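Local coordinates for protein acetyltransferase, GNAT family (Streptococcus pneumoniae, PDB 2I79) that probably transfers an acetyl group from acetyl coenzyme A, which it binds, to an acceptor whose identity is not certain, at residues Q125-T130 with V164-K169. Numbering follows the deposited sequence.
Sequences QLTVQT and VYLMGK. With ACO (acetyl coenzyme *a), chain G.
Gln125 of strand 123-129 faces Gly168 of strand 160-170, antiparallel neighbours in the mixed sheet of the GNAT fold; this non-hydrogen-bonded pair brings the Gln125 CA-H to the Met167 carbonyl. The amide of Gln125 leads away from Gly168, its NE2 bonded to Asp89 and its OE1 to Arg123. Leu126 and Met167 form the first hydrogen-bonded pair: Leu126 N reaches Met167 O at 3.0 Å, and Met167 N returns to Leu126 O at 2.9 Å, nearly straight at 172°. Their side chains run alongside each other, with Leu126 CD2 beside Met167 CB. The Leu126 chi1 of 64° sets CG between the backbone N and C, and from there the other methyl, CD1, comes within 3.5 Å of CH3 of acetyl coenzyme A; this buried leucine thus lines the pocket at the acetyl end, where Tyr139 of helix 133-141 also packs on it. On the other face of the sheet, Thr127 CG2 meets Leu166 CD2, and Leu166 packs on Leu166 of the second subunit. Val128 and Tyr165 make the next bonded pair, and the Val128 carbonyl takes the Tyr165 N-H at 2.7 Å. Back on the Leu126 face, Val128 CG2 touches Met167 SD under helix 133-141. Gln129 ends the strand opposite Val164, its CA against Val164 CG1, while its side chain turns away to Arg131 and the Asp30 carbonyl. Thr130 has already left the strand and closes over Tyr165. With its CG2 anti to the carbonyl carbon, the methyl sits over the centre of the ring in a CH-pi contact, 3.5 Å from CG2 to the centroid and only 6° off the ring normal.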
loop_
_atom_site.group_PDB
_atom_site.type_symbol
_atom_site.label_atom_id
_atom_site.label_comp_id
_atom_site.label_asym_id
_atom_site.label_seq_id
_atom_site.Cartn_x
_atom_site.Cartn_y
_atom_site.Cartn_z
ATOM N N GLN A 125 -1.557 -9.600 -5.236
ATOM C CA GLN A 125 -0.838 -9.661 -3.992
ATOM C C GLN A 125 -1.698 -9.190 -2.827
ATOM O O GLN A 125 -2.677 -8.448 -3.011
ATOM C CB GLN A 125 0.420 -8.795 -4.078
ATOM C CG GLN A 125 0.150 -7.277 -4.127
ATOM C CD GLN A 125 1.431 -6.463 -4.182
ATOM O OE1 GLN A 125 2.480 -6.960 -4.577
ATOM N NE2 GLN A 125 1.352 -5.205 -3.763
ATOM N N LEU A 126 -1.314 -9.653 -1.637
ATOM C CA LEU A 126 -1.865 -9.200 -0.374
ATOM C C LEU A 126 -0.893 -9.549 0.723
ATOM O O LEU A 126 0.116 -10.187 0.475
ATOM C CB LEU A 126 -3.189 -9.880 -0.069
ATOM C CG LEU A 126 -3.227 -11.404 0.146
ATOM C CD1 LEU A 126 -4.519 -11.634 0.848
ATOM C CD2 LEU A 126 -3.169 -12.235 -1.112
ATOM N N THR A 127 -1.201 -9.077 1.922
ATOM C CA THR A 127 -0.560 -9.502 3.137
ATOM C C THR A 127 -1.681 -10.097 3.981
ATOM O O THR A 127 -2.824 -9.619 3.925
ATOM C CB THR A 127 0.087 -8.339 3.900
ATOM O OG1 THR A 127 -0.940 -7.457 4.298
ATOM C CG2 THR A 127 1.056 -7.560 3.043
ATOM N N VAL A 128 -1.336 -11.125 4.756
ATOM C CA VAL A 128 -2.282 -11.903 5.562
ATOM C C VAL A 128 -1.620 -12.187 6.921
ATOM O O VAL A 128 -0.462 -12.619 6.955
ATOM C CB VAL A 128 -2.624 -13.303 4.880
ATOM C CG1 VAL A 128 -3.653 -14.100 5.711
ATOM C CG2 VAL A 128 -3.174 -13.090 3.463
ATOM N N GLN A 129 -2.344 -12.004 8.028
ATOM C CA GLN A 129 -1.774 -12.317 9.341
ATOM C C GLN A 129 -1.360 -13.804 9.378
ATOM O O GLN A 129 -2.081 -14.673 8.887
ATOM C CB GLN A 129 -2.750 -11.997 10.467
ATOM C CG GLN A 129 -3.141 -10.518 10.618
ATOM C CD GLN A 129 -4.323 -10.319 11.582
ATOM O OE1 GLN A 129 -4.843 -11.285 12.161
ATOM N NE2 GLN A 129 -4.757 -9.065 11.745
ATOM N N THR A 130 -0.183 -14.103 9.895
ATOM C CA THR A 130 0.307 -15.494 9.791
ATOM C C THR A 130 -0.635 -16.466 10.526
ATOM O O THR A 130 -0.886 -17.576 10.067
ATOM C CB THR A 130 1.748 -15.640 10.261
ATOM O OG1 THR A 130 1.841 -15.232 11.624
ATOM C CG2 THR A 130 2.677 -14.796 9.401
ATOM N N VAL A 164 2.720 -10.827 9.636
ATOM C CA VAL A 164 1.974 -11.049 8.399
ATOM C C VAL A 164 2.832 -11.766 7.347
ATOM O O VAL A 164 4.034 -11.611 7.314
ATOM C CB VAL A 164 1.409 -9.737 7.824
ATOM C CG1 VAL A 164 0.440 -9.111 8.828
ATOM C CG2 VAL A 164 2.513 -8.711 7.415
ATOM N N TYR A 165 2.185 -12.552 6.498
ATOM C CA TYR A 165 2.794 -13.058 5.289
ATOM C C TYR A 165 2.510 -12.081 4.166
ATOM O O TYR A 165 1.431 -11.525 4.064
ATOM C CB TYR A 165 2.221 -14.432 4.906
ATOM C CG TYR A 165 2.716 -15.602 5.779
ATOM C CD1 TYR A 165 4.093 -15.817 5.985
ATOM C CD2 TYR A 165 1.816 -16.496 6.357
ATOM C CE1 TYR A 165 4.553 -16.892 6.769
ATOM C CE2 TYR A 165 2.249 -17.575 7.128
ATOM C CZ TYR A 165 3.634 -17.766 7.338
ATOM O OH TYR A 165 4.099 -18.823 8.100
ATOM N N LEU A 166 3.512 -11.887 3.334
ATOM C CA LEU A 166 3.361 -11.350 1.986
ATOM C C LEU A 166 3.040 -12.494 1.028
ATOM O O LEU A 166 3.796 -13.484 0.974
ATOM C CB LEU A 166 4.707 -10.766 1.550
ATOM C CG LEU A 166 5.351 -9.675 2.400
ATOM C CD1 LEU A 166 6.847 -9.540 1.977
ATOM C CD2 LEU A 166 4.556 -8.392 2.197
ATOM N N MET A 167 1.924 -12.394 0.307
ATOM C CA MET A 167 1.510 -13.466 -0.607
ATOM C C MET A 167 1.268 -12.902 -2.018
ATOM O O MET A 167 0.756 -11.778 -2.186
ATOM C CB MET A 167 0.232 -14.128 -0.109
ATOM C CG MET A 167 0.293 -14.747 1.312
ATOM S SD MET A 167 -1.036 -15.919 1.670
ATOM C CE MET A 167 -0.611 -17.184 0.488
ATOM N N GLY A 168 1.626 -13.679 -3.035
ATOM C CA GLY A 168 1.541 -13.198 -4.416
ATOM C C GLY A 168 1.243 -14.256 -5.455
ATOM O O GLY A 168 1.489 -15.424 -5.217
ATOM N N LYS A 169 0.691 -13.826 -6.598
ATOM C CA LYS A 169 0.392 -14.683 -7.743
ATOM C C LYS A 169 0.630 -13.947 -9.056
ATOM O O LYS A 169 0.160 -12.800 -9.232
ATOM C CB LYS A 169 -1.056 -15.144 -7.673
ATOM C CG LYS A 169 -1.446 -16.149 -8.757
ATOM C CD LYS A 169 -2.948 -16.295 -8.858
ATOM C CE LYS A 169 -3.334 -17.251 -9.974
ATOM N NZ LYS A 169 -3.103 -18.668 -9.599
HETATM N N1A ACO G . -7.035 -23.641 8.987
HETATM C C2A ACO G . -6.904 -24.088 7.720
HETATM N N3A ACO G . -7.933 -24.125 6.851
HETATM C C4A ACO G . -9.161 -23.703 7.211
HETATM C C5A ACO G . -9.383 -23.187 8.560
HETATM C C6A ACO G . -8.216 -23.171 9.454
HETATM N N6A ACO G . -8.344 -22.712 10.718
HETATM N N7A ACO G . -10.672 -22.852 8.644
HETATM C C8A ACO G . -11.227 -23.129 7.425
HETATM N N9A ACO G . -10.318 -23.640 6.577
HETATM C C1B ACO G . -10.423 -24.075 5.155
HETATM C C2B ACO G . -11.664 -24.823 4.693
HETATM O O2B ACO G . -11.557 -26.230 4.919
HETATM C C3B ACO G . -11.635 -24.517 3.217
HETATM O O3B ACO G . -10.640 -25.229 2.504
HETATM P P3B ACO G . -10.949 -26.442 1.506
HETATM O O7A ACO G . -11.292 -27.452 2.589
HETATM O O8A ACO G . -9.683 -26.712 0.729
HETATM O O9A ACO G . -12.071 -25.993 0.604
HETATM C C4B ACO G . -11.132 -23.081 3.177
HETATM O O4B ACO G . -10.309 -22.921 4.327
HETATM C C5B ACO G . -12.301 -22.105 3.160
HETATM O O5B ACO G . -12.672 -21.970 1.783
HETATM P P1A ACO G . -14.061 -21.242 1.429
HETATM O O1A ACO G . -15.176 -21.817 2.262
HETATM O O2A ACO G . -14.128 -21.217 -0.084
HETATM O O3A ACO G . -13.772 -19.785 2.072
HETATM P P2A ACO G . -14.723 -18.898 3.068
HETATM O O4A ACO G . -14.787 -19.383 4.520
HETATM O O5A ACO G . -15.994 -18.679 2.282
HETATM O O6A ACO G . -13.790 -17.558 3.025
HETATM C CBP ACO G . -12.253 -16.177 4.334
HETATM C CCP ACO G . -12.532 -17.520 3.688
HETATM C CDP ACO G . -10.828 -16.215 4.906
HETATM C CEP ACO G . -12.414 -15.089 3.261
HETATM C CAP ACO G . -13.255 -15.939 5.469
HETATM O OAP ACO G . -13.061 -16.879 6.553
HETATM C C9P ACO G . -13.177 -14.513 5.988
HETATM O O9P ACO G . -13.789 -13.629 5.420
HETATM N N8P ACO G . -12.450 -14.292 7.076
HETATM C C7P ACO G . -12.303 -12.990 7.738
HETATM C C6P ACO G . -11.654 -11.915 6.867
HETATM C C5P ACO G . -10.330 -12.378 6.328
HETATM O O5P ACO G . -9.497 -12.816 7.095
HETATM N N4P ACO G . -10.144 -12.286 5.018
HETATM C C3P ACO G . -8.914 -12.680 4.350
HETATM C C2P ACO G . -7.757 -11.720 4.590
HETATM S S1P ACO G . -8.143 -10.145 3.876
HETATM C C ACO G . -7.499 -9.971 2.394
HETATM O O ACO G . -7.991 -10.731 1.593
HETATM C CH3 ACO G . -6.408 -8.942 2.162
#